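Long-range contacts in muconate lactonizing enzyme (Corynebacterium glutamicum, PDB 3I4K), which is a magnesium-binding member of the enolase superfamily, built from a smaller N-terminal domain and a TIM-barrel-like C-terminal domain: residues D176-T181 / L211-I216; T236-T241 / K265-D270; E284-A289 / A318-A323. All blocks are in the same frame, centred on the assembly; numbering follows the deposited sequence.

Contact 1 of 3, residues D176-T181 / L211-I216; sequences DPAEDT and LHYLPI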
loop_
_atom_site.group_PDB
_atom_site.type_symbol
_atom_site.label_atom_id
_atom_site.label_comp_id
_atom_site.label_asym_id
_atom_site.label_seq_id
_atom_site.Cartn_x
_atom_site.Cartn_y
_atom_site.Cartn_z
ATOM N N ASP A 176 33.252 24.967 -2.989
ATOM C CA ASP A 176 33.810 24.772 -1.660
ATOM C C ASP A 176 32.768 24.610 -0.564
ATOM O O ASP A 176 31.851 25.423 -0.434
ATOM C CB ASP A 176 34.710 25.949 -1.304
ATOM C CG ASP A 176 35.362 25.787 0.045
ATOM O OD1 ASP A 176 36.174 24.853 0.201
ATOM O OD2 ASP A 176 35.063 26.592 0.951
ATOM N N PRO A 177 32.903 23.547 0.244
ATOM C CA PRO A 177 31.985 23.252 1.353
ATOM C C PRO A 177 31.951 24.354 2.418
ATOM O O PRO A 177 30.877 24.764 2.866
ATOM C CB PRO A 177 32.530 21.940 1.906
ATOM C CG PRO A 177 33.064 21.265 0.673
ATOM C CD PRO A 177 33.797 22.401 -0.012
ATOM N N ALA A 178 33.128 24.834 2.811
ATOM C CA ALA A 178 33.230 25.879 3.827
ATOM C C ALA A 178 32.489 27.151 3.431
ATOM O O ALA A 178 31.863 27.800 4.273
ATOM C CB ALA A 178 34.696 26.201 4.104
ATOM N N GLU A 179 32.567 27.515 2.155
ATOM C CA GLU A 179 31.888 28.715 1.686
ATOM C C GLU A 179 30.403 28.422 1.524
ATOM O O GLU A 179 29.558 29.229 1.911
ATOM C CB GLU A 179 32.493 29.195 0.360
ATOM C CG GLU A 179 33.957 29.635 0.478
ATOM C CD GLU A 179 34.532 30.172 -0.829
ATOM O OE1 GLU A 179 35.769 30.370 -0.903
ATOM O OE2 GLU A 179 33.750 30.400 -1.782
ATOM N N ASP A 180 30.092 27.255 0.972
ATOM C CA ASP A 180 28.706 26.846 0.768
ATOM C C ASP A 180 27.971 26.924 2.099
ATOM O O ASP A 180 26.847 27.411 2.171
ATOM C CB ASP A 180 28.657 25.413 0.233
ATOM C CG ASP A 180 27.397 25.124 -0.546
ATOM O OD1 ASP A 180 26.604 26.072 -0.739
ATOM O OD2 ASP A 180 27.211 23.954 -0.974
ATOM N N THR A 181 28.632 26.446 3.150
ATOM C CA THR A 181 28.084 26.445 4.504
ATOM C C THR A 181 27.832 27.878 4.972
ATOM O O THR A 181 26.766 28.195 5.517
ATOM C CB THR A 181 29.069 25.764 5.490
ATOM O OG1 THR A 181 29.142 24.361 5.204
ATOM C CG2 THR A 181 28.627 25.964 6.933
ATOM N N LEU A 211 29.758 15.599 8.258
ATOM C CA LEU A 211 29.898 15.569 9.714
ATOM C C LEU A 211 30.640 16.783 10.261
ATOM O O LEU A 211 30.438 17.183 11.410
ATOM C CB LEU A 211 30.615 14.286 10.141
ATOM C CG LEU A 211 29.818 13.010 9.829
ATOM C CD1 LEU A 211 30.679 11.783 10.040
ATOM C CD2 LEU A 211 28.573 12.955 10.709
ATOM N N HIS A 212 31.491 17.376 9.438
ATOM C CA HIS A 212 32.247 18.542 9.868
ATOM C C HIS A 212 31.454 19.849 9.781
ATOM O O HIS A 212 31.427 20.624 10.729
ATOM C CB HIS A 212 33.537 18.650 9.044
ATOM C CG HIS A 212 34.427 19.782 9.451
ATOM N ND1 HIS A 212 34.154 21.096 9.135
ATOM C CD2 HIS A 212 35.582 19.796 10.158
ATOM C CE1 HIS A 212 35.103 21.871 9.628
ATOM N NE2 HIS A 212 35.981 21.107 10.255
ATOM N N TYR A 213 30.777 20.078 8.662
ATOM C CA TYR A 213 30.047 21.334 8.475
ATOM C C TYR A 213 28.577 21.393 8.886
ATOM O O TYR A 213 28.119 22.430 9.364
ATOM C CB TYR A 213 30.179 21.776 7.015
ATOM C CG TYR A 213 31.606 22.083 6.606
ATOM C CD1 TYR A 213 32.181 23.328 6.871
ATOM C CD2 TYR A 213 32.391 21.114 5.985
ATOM C CE1 TYR A 213 33.513 23.596 6.524
ATOM C CE2 TYR A 213 33.712 21.370 5.637
ATOM C CZ TYR A 213 34.267 22.612 5.910
ATOM O OH TYR A 213 35.575 22.847 5.559
ATOM N N LEU A 214 27.830 20.305 8.700
ATOM C CA LEU A 214 26.416 20.323 9.058
ATOM C C LEU A 214 26.163 20.848 10.472
ATOM O O LEU A 214 25.154 21.502 10.706
ATOM C CB LEU A 214 25.786 18.936 8.873
ATOM C CG LEU A 214 25.694 18.433 7.421
ATOM C CD1 LEU A 214 24.944 17.099 7.374
ATOM C CD2 LEU A 214 24.982 19.472 6.562
ATOM N N PRO A 215 27.070 20.576 11.430
ATOM C CA PRO A 215 26.833 21.088 12.788
ATOM C C PRO A 215 26.680 22.617 12.765
ATOM O O PRO A 215 25.875 23.182 13.508
ATOM C CB PRO A 215 28.083 20.648 13.545
ATOM C CG PRO A 215 28.451 19.366 12.862
ATOM C CD PRO A 215 28.274 19.726 11.400
ATOM N N ILE A 216 27.458 23.275 11.903
ATOM C CA ILE A 216 27.400 24.724 11.770
ATOM C C ILE A 216 26.022 25.157 11.283
ATOM O O ILE A 216 25.472 26.155 11.753
ATOM C CB ILE A 216 28.474 25.239 10.787
ATOM C CG1 ILE A 216 29.862 24.905 11.328
ATOM C CG2 ILE A 216 28.343 26.757 10.602
ATOM C CD1 ILE A 216 30.972 25.089 10.310
#
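The phenol ring of Tyr-213 reaches across from helix 207-219 and lies against the first turn of helix 177-189, where Pro-177, Ala-178 and Thr-181 receive it. Most of the contact is apolar. CE1 of the ring sits 3.7 Å from Ala-178 CB, and the same CE1 comes to 3.5 Å from Ala-178 CA. On the same face, toward the other edge, CE2 meets Pro-177 CB at 4.0 Å. Backbone atoms Ala-178 N and Pro-177 O lie over this face too, while His-212 places its ND1 over the centre of the opposite face, so the ring is sandwiched between a helix start and its own chain neighbour. Further along, Thr-181 CG2 and Ile-216 CG2 meet at 3.8 Å, with the two side chains crossing at about a right angle.

Two side-chain hydrogen bonds lie within segment 176-181. Asp-176, just before helix 177-189, is its N-cap, and its OD2 accepts from Glu-179 N at 2.9 Å. With chi1 at -69°, Thr-181 OG1 stands beside its own backbone N and donates to Pro-177 O, 2.9 Å away. That carbonyl also takes the helical bond from Thr-181 N, the two donors arriving from opposite faces of its plane. OG1 therefore faces Tyr-213 with its proton already committed, 3.3 Å from Tyr-213 CB.

The segment axes run nearly parallel, 15° apart, as expected of neighbouring outer helices in a TIM-type barrel. Trp-205, in the loop leading to helix 207-219, packs on Pro-177, Thr-181 and Leu-214. With no hydrogen bond passing between the two segments, the pairing rests on van der Waals fit, chiefly around one aromatic ring, with the Thr-181 and Ile-216 methyls beside it, while the cap and the doubly gripped carbonyl hold the helix start that the ring leans on.

Contact 2 of 3, residues T236-T241 / K265-D270; sequences TLREIT and KAQAAD
The guanidinium of Arg-238 carries Gln-267 OE1 over one face, 3.8 Å above the plane and displaced toward the rim, with a water at its edge and in its plane. The Gln-267 amide is turned 69° from the guanidinium, and the two side chains run alongside each other in the same direction. The edge water accepts from Arg-238 NH1 at 3.0 Å and donates to Gln-267 O. A bend at chi2 (57°) lays the arginine chain along this carbonyl, bringing Arg-238 CD to 3.1 Å from Gln-267 O.

Gln-267 has positive phi and ends helix 257-266 in a Schellman motif; the chain then passes helix 234-244 on its way into strand 271-274, a helix-to-strand return of the TIM-like barrel. Deeper in, Leu-237 CB lies 3.2 Å from Ala-268 O and 4.2 Å from Ala-268 CB, and the leucine also packs on Val-248 of strand 247-250.

A second water joins the backbones: it donates to Leu-237 O at 2.8 Å and, more weakly, to Ala-268 O, while also hydrogen-bonding to Thr-241 OG1. That hydroxyl has a further partner in Val-246 O.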
loop_
_atom_site.group_PDB
_atom_site.type_symbol
_atom_site.label_atom_id
_atom_site.label_comp_id
_atom_site.label_asym_id
_atom_site.label_seq_id
_atom_site.Cartn_x
_atom_site.Cartn_y
_atom_site.Cartn_z
ATOM N N THR A 236 25.776 6.667 7.649
ATOM C CA THR A 236 26.191 8.060 7.758
ATOM C C THR A 236 25.012 9.005 8.001
ATOM O O THR A 236 25.135 9.977 8.750
ATOM C CB THR A 236 26.980 8.470 6.506
ATOM O OG1 THR A 236 28.295 7.904 6.589
ATOM C CG2 THR A 236 27.074 9.971 6.385
ATOM N N LEU A 237 23.866 8.734 7.382
ATOM C CA LEU A 237 22.694 9.587 7.595
ATOM C C LEU A 237 22.308 9.515 9.069
ATOM O O LEU A 237 21.934 10.525 9.685
ATOM C CB LEU A 237 21.518 9.127 6.737
ATOM C CG LEU A 237 21.726 9.046 5.220
ATOM C CD1 LEU A 237 20.438 8.618 4.561
ATOM C CD2 LEU A 237 22.185 10.395 4.664
ATOM N N ARG A 238 22.389 8.310 9.630
ATOM C CA ARG A 238 22.074 8.093 11.043
ATOM C C ARG A 238 23.085 8.825 11.922
ATOM O O ARG A 238 22.727 9.451 12.923
ATOM C CB ARG A 238 22.118 6.589 11.367
ATOM C CG ARG A 238 22.075 6.255 12.854
ATOM C CD ARG A 238 20.846 6.836 13.514
ATOM N NE ARG A 238 20.741 6.467 14.924
ATOM C CZ ARG A 238 19.929 7.073 15.796
ATOM N NH1 ARG A 238 19.151 8.081 15.397
ATOM N NH2 ARG A 238 19.893 6.674 17.068
ATOM N N GLU A 239 24.355 8.735 11.540
ATOM C CA GLU A 239 25.423 9.377 12.289
ATOM C C GLU A 239 25.309 10.904 12.261
ATOM O O GLU A 239 25.566 11.552 13.279
ATOM C CB GLU A 239 26.793 8.939 11.744
ATOM C CG GLU A 239 28.000 9.433 12.559
ATOM C CD GLU A 239 27.978 8.986 14.025
ATOM O OE1 GLU A 239 28.784 9.509 14.826
ATOM O OE2 GLU A 239 27.167 8.108 14.384
ATOM N N ILE A 240 24.907 11.499 11.135
ATOM C CA ILE A 240 24.836 12.957 11.159
ATOM C C ILE A 240 23.768 13.413 12.137
ATOM O O ILE A 240 23.928 14.437 12.794
ATOM C CB ILE A 240 24.577 13.639 9.766
ATOM C CG1 ILE A 240 23.093 13.805 9.534
ATOM C CG2 ILE A 240 25.246 12.885 8.626
ATOM C CD1 ILE A 240 22.809 14.969 8.641
ATOM N N THR A 241 22.682 12.651 12.258
ATOM C CA THR A 241 21.627 13.016 13.199
ATOM C C THR A 241 22.123 12.814 14.635
ATOM O O THR A 241 21.833 13.623 15.523
ATOM C CB THR A 241 20.354 12.178 12.955
ATOM O OG1 THR A 241 19.727 12.633 11.750
ATOM C CG2 THR A 241 19.359 12.314 14.125
ATOM N N LYS A 265 15.122 0.071 9.019
ATOM C CA LYS A 265 15.980 -0.783 9.828
ATOM C C LYS A 265 17.264 -0.091 10.281
ATOM O O LYS A 265 17.799 -0.408 11.333
ATOM C CB LYS A 265 16.363 -2.044 9.065
ATOM C CG LYS A 265 15.240 -3.031 8.804
ATOM C CD LYS A 265 15.832 -4.232 8.078
ATOM C CE LYS A 265 14.774 -5.155 7.516
ATOM N NZ LYS A 265 15.415 -6.186 6.639
ATOM N N ALA A 266 17.774 0.842 9.485
ATOM C CA ALA A 266 19.009 1.530 9.861
ATOM C C ALA A 266 18.760 2.810 10.668
ATOM O O ALA A 266 19.710 3.461 11.096
ATOM C CB ALA A 266 19.812 1.858 8.623
ATOM N N GLN A 267 17.485 3.152 10.862
ATOM C CA GLN A 267 17.075 4.357 11.582
ATOM C C GLN A 267 17.848 5.496 10.971
ATOM O O GLN A 267 18.361 6.363 11.669
ATOM C CB GLN A 267 17.398 4.246 13.075
ATOM C CG GLN A 267 16.805 3.012 13.743
ATOM C CD GLN A 267 16.941 3.041 15.254
ATOM O OE1 GLN A 267 17.984 3.417 15.786
ATOM N NE2 GLN A 267 15.889 2.628 15.953
ATOM N N ALA A 268 17.895 5.489 9.642
ATOM C CA ALA A 268 18.658 6.462 8.873
ATOM C C ALA A 268 18.011 7.815 8.586
ATOM O O ALA A 268 18.709 8.751 8.157
ATOM C CB ALA A 268 19.103 5.803 7.548
ATOM N N ALA A 269 16.703 7.935 8.819
ATOM C CA ALA A 269 16.022 9.193 8.537
ATOM C C ALA A 269 14.632 9.334 9.144
ATOM O O ALA A 269 13.855 8.375 9.183
ATOM C CB ALA A 269 15.924 9.394 7.026
ATOM N N ASP A 270 14.324 10.552 9.590
ATOM C CA ASP A 270 13.027 10.871 10.170
ATOM C C ASP A 270 12.011 11.060 9.062
ATOM O O ASP A 270 10.817 10.850 9.260
ATOM C CB ASP A 270 13.097 12.169 10.974
ATOM C CG ASP A 270 13.929 12.036 12.228
ATOM O OD1 ASP A 270 14.094 13.050 12.943
ATOM O OD2 ASP A 270 14.419 10.930 12.501
HETATM O O HOH W 1 19.239 10.244 10.345
HETATM O O HOH W 2 18.514 9.007 12.570
#

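Contact 3 of 3, residues E284-A289 / A318-A323; sequences ESKKIA and AASTKA
Lys-286 extends from helix 282-294 to Thr-321 and Ser-320, at the end of helix 308-320, and its chain can be followed outward. From CB, CG stands beside the backbone N (chi1 -83°), a bend at chi2 (-60°) then swings the chain toward the other segment, and the side chain rests on Phe-317 of helix 308-320. Beyond the bend it is extended. CD comes within 4.0 Å of Thr-321 OG1, and CE draws in to 3.7 Å from the same Thr-321 OG1. At the tip, NZ donates a hydrogen bond to Thr-321 OG1 at 2.9 Å. The ammonium also has Ser-320 O at 3.2 Å and Ser-320 OG at 3.6 Å from NZ, and Leu-130 O takes a further, weak bond from it. The lysine and threonine side chains overlap while pointing opposite ways.

Thr-321 OG1 works both ways, accepting from the lysine and donating back to Phe-317 O. Ser-320 OG likewise turns into its own helix, toward the carbonyls of Gln-316 and Phe-317.

One turn after the lysine, Ala-289 supplies the apolar half. Its CB meets Thr-321 CG2 at 3.8 Å and Ala-323 CB at 4.0 Å, so the two branches of Thr-321 serve different partners, the hydroxyl the lysine and the methyl the alanine.

The contact joins consecutive outer helices of the TIM-like barrel, just before the chain enters strand 324-325. Next to it, Lys-287 bridges to Glu-284 and to Glu-293 of the second subunit. An ammonium set among hydroxyl and carbonyl oxygens would probably have its charge spread over neutral dipoles, while small methyl groups close the seam beside it.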
loop_
_atom_site.group_PDB
_atom_site.type_symbol
_atom_site.label_atom_id
_atom_site.label_comp_id
_atom_site.label_asym_id
_atom_site.label_seq_id
_atom_site.Cartn_x
_atom_site.Cartn_y
_atom_site.Cartn_z
ATOM N N GLU A 284 3.563 1.803 -6.567
ATOM C CA GLU A 284 4.791 1.704 -5.786
ATOM C C GLU A 284 4.830 2.753 -4.694
ATOM O O GLU A 284 5.239 2.463 -3.570
ATOM C CB GLU A 284 6.021 1.847 -6.681
ATOM C CG GLU A 284 6.257 0.637 -7.571
ATOM C CD GLU A 284 6.385 -0.652 -6.770
ATOM O OE1 GLU A 284 7.300 -0.737 -5.927
ATOM O OE2 GLU A 284 5.579 -1.581 -6.978
ATOM N N SER A 285 4.395 3.968 -5.022
ATOM C CA SER A 285 4.368 5.059 -4.059
ATOM C C SER A 285 3.513 4.704 -2.833
ATOM O O SER A 285 3.822 5.125 -1.715
ATOM C CB SER A 285 3.827 6.333 -4.711
ATOM O OG SER A 285 4.725 6.845 -5.683
ATOM N N LYS A 286 2.422 3.969 -3.036
ATOM C CA LYS A 286 1.580 3.565 -1.900
ATOM C C LYS A 286 2.379 2.647 -0.977
ATOM O O LYS A 286 2.225 2.684 0.249
ATOM C CB LYS A 286 0.330 2.806 -2.369
ATOM C CG LYS A 286 -0.834 3.680 -2.803
ATOM C CD LYS A 286 -1.321 4.576 -1.671
ATOM C CE LYS A 286 -2.592 5.301 -2.060
ATOM N NZ LYS A 286 -3.056 6.176 -0.951
ATOM N N LYS A 287 3.228 1.817 -1.579
ATOM C CA LYS A 287 4.045 0.887 -0.809
ATOM C C LYS A 287 5.077 1.637 0.024
ATOM O O LYS A 287 5.296 1.307 1.193
ATOM C CB LYS A 287 4.730 -0.112 -1.742
ATOM C CG LYS A 287 3.744 -0.900 -2.609
ATOM C CD LYS A 287 4.468 -1.932 -3.448
ATOM C CE LYS A 287 3.534 -2.618 -4.431
ATOM N NZ LYS A 287 4.298 -3.552 -5.297
ATOM N N ILE A 288 5.702 2.655 -0.566
ATOM C CA ILE A 288 6.696 3.436 0.167
ATOM C C ILE A 288 6.021 4.017 1.405
ATOM O O ILE A 288 6.549 3.938 2.511
ATOM C CB ILE A 288 7.251 4.630 -0.670
ATOM C CG1 ILE A 288 7.919 4.134 -1.957
ATOM C CG2 ILE A 288 8.239 5.434 0.178
ATOM C CD1 ILE A 288 9.272 3.415 -1.780
ATOM N N ALA A 289 4.843 4.601 1.211
ATOM C CA ALA A 289 4.110 5.214 2.313
ATOM C C ALA A 289 3.755 4.223 3.423
ATOM O O ALA A 289 3.870 4.541 4.613
ATOM C CB ALA A 289 2.843 5.882 1.784
ATOM N N ALA A 318 -0.980 12.647 -2.894
ATOM C CA ALA A 318 -1.008 13.310 -1.602
ATOM C C ALA A 318 -2.440 13.475 -1.090
ATOM O O ALA A 318 -2.684 13.428 0.117
ATOM C CB ALA A 318 -0.338 14.662 -1.699
ATOM N N ALA A 319 -3.384 13.669 -2.008
ATOM C CA ALA A 319 -4.778 13.852 -1.627
ATOM C C ALA A 319 -5.373 12.603 -0.989
ATOM O O ALA A 319 -6.262 12.697 -0.143
ATOM C CB ALA A 319 -5.607 14.253 -2.840
ATOM N N SER A 320 -4.870 11.442 -1.387
ATOM C CA SER A 320 -5.380 10.170 -0.892
ATOM C C SER A 320 -4.463 9.434 0.077
ATOM O O SER A 320 -4.799 8.345 0.541
ATOM C CB SER A 320 -5.659 9.259 -2.077
ATOM O OG SER A 320 -4.454 8.978 -2.768
ATOM N N THR A 321 -3.314 10.019 0.394
ATOM C CA THR A 321 -2.363 9.358 1.280
ATOM C C THR A 321 -2.141 10.094 2.599
ATOM O O THR A 321 -1.443 11.098 2.661
ATOM C CB THR A 321 -1.032 9.169 0.552
ATOM O OG1 THR A 321 -1.270 8.446 -0.672
ATOM C CG2 THR A 321 -0.053 8.389 1.419
ATOM N N LYS A 322 -2.735 9.568 3.660
ATOM C CA LYS A 322 -2.629 10.174 4.978
ATOM C C LYS A 322 -1.184 10.225 5.475
ATOM O O LYS A 322 -0.799 11.152 6.199
ATOM C CB LYS A 322 -3.489 9.380 5.962
ATOM C CG LYS A 322 -4.077 10.183 7.100
ATOM C CD LYS A 322 -3.053 10.572 8.121
ATOM C CE LYS A 322 -3.699 11.385 9.232
ATOM N NZ LYS A 322 -4.340 12.610 8.701
ATOM N N ALA A 323 -0.397 9.229 5.089
ATOM C CA ALA A 323 1.002 9.137 5.502
ATOM C C ALA A 323 1.882 10.264 4.936
ATOM O O ALA A 323 3.043 10.390 5.331
ATOM C CB ALA A 323 1.568 7.774 5.127
#

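All three contacts lie in the C-terminal barrel domain and follow one another along the chain. Contact 1 is at the surface, contact 2 partly buried and contact 3 buried, nearest the centre of the chain. The chemistry differs, and not in the order of burial: aromatic and methyl packing in the first, water bridges and backbone carbonyls in the second, a direct lysine-to-hydroxyl bond in the third. Contacts 1 and 2 touch, Leu-211 CD2 meeting Ile-240 CA at 3.8 Å, so helices 207-219 and 234-244 carry the packing onward. Contact 3 stands apart, its nearest atoms about 9 Å from contact 2. Contact 1 alone lacks any approach by the second subunit.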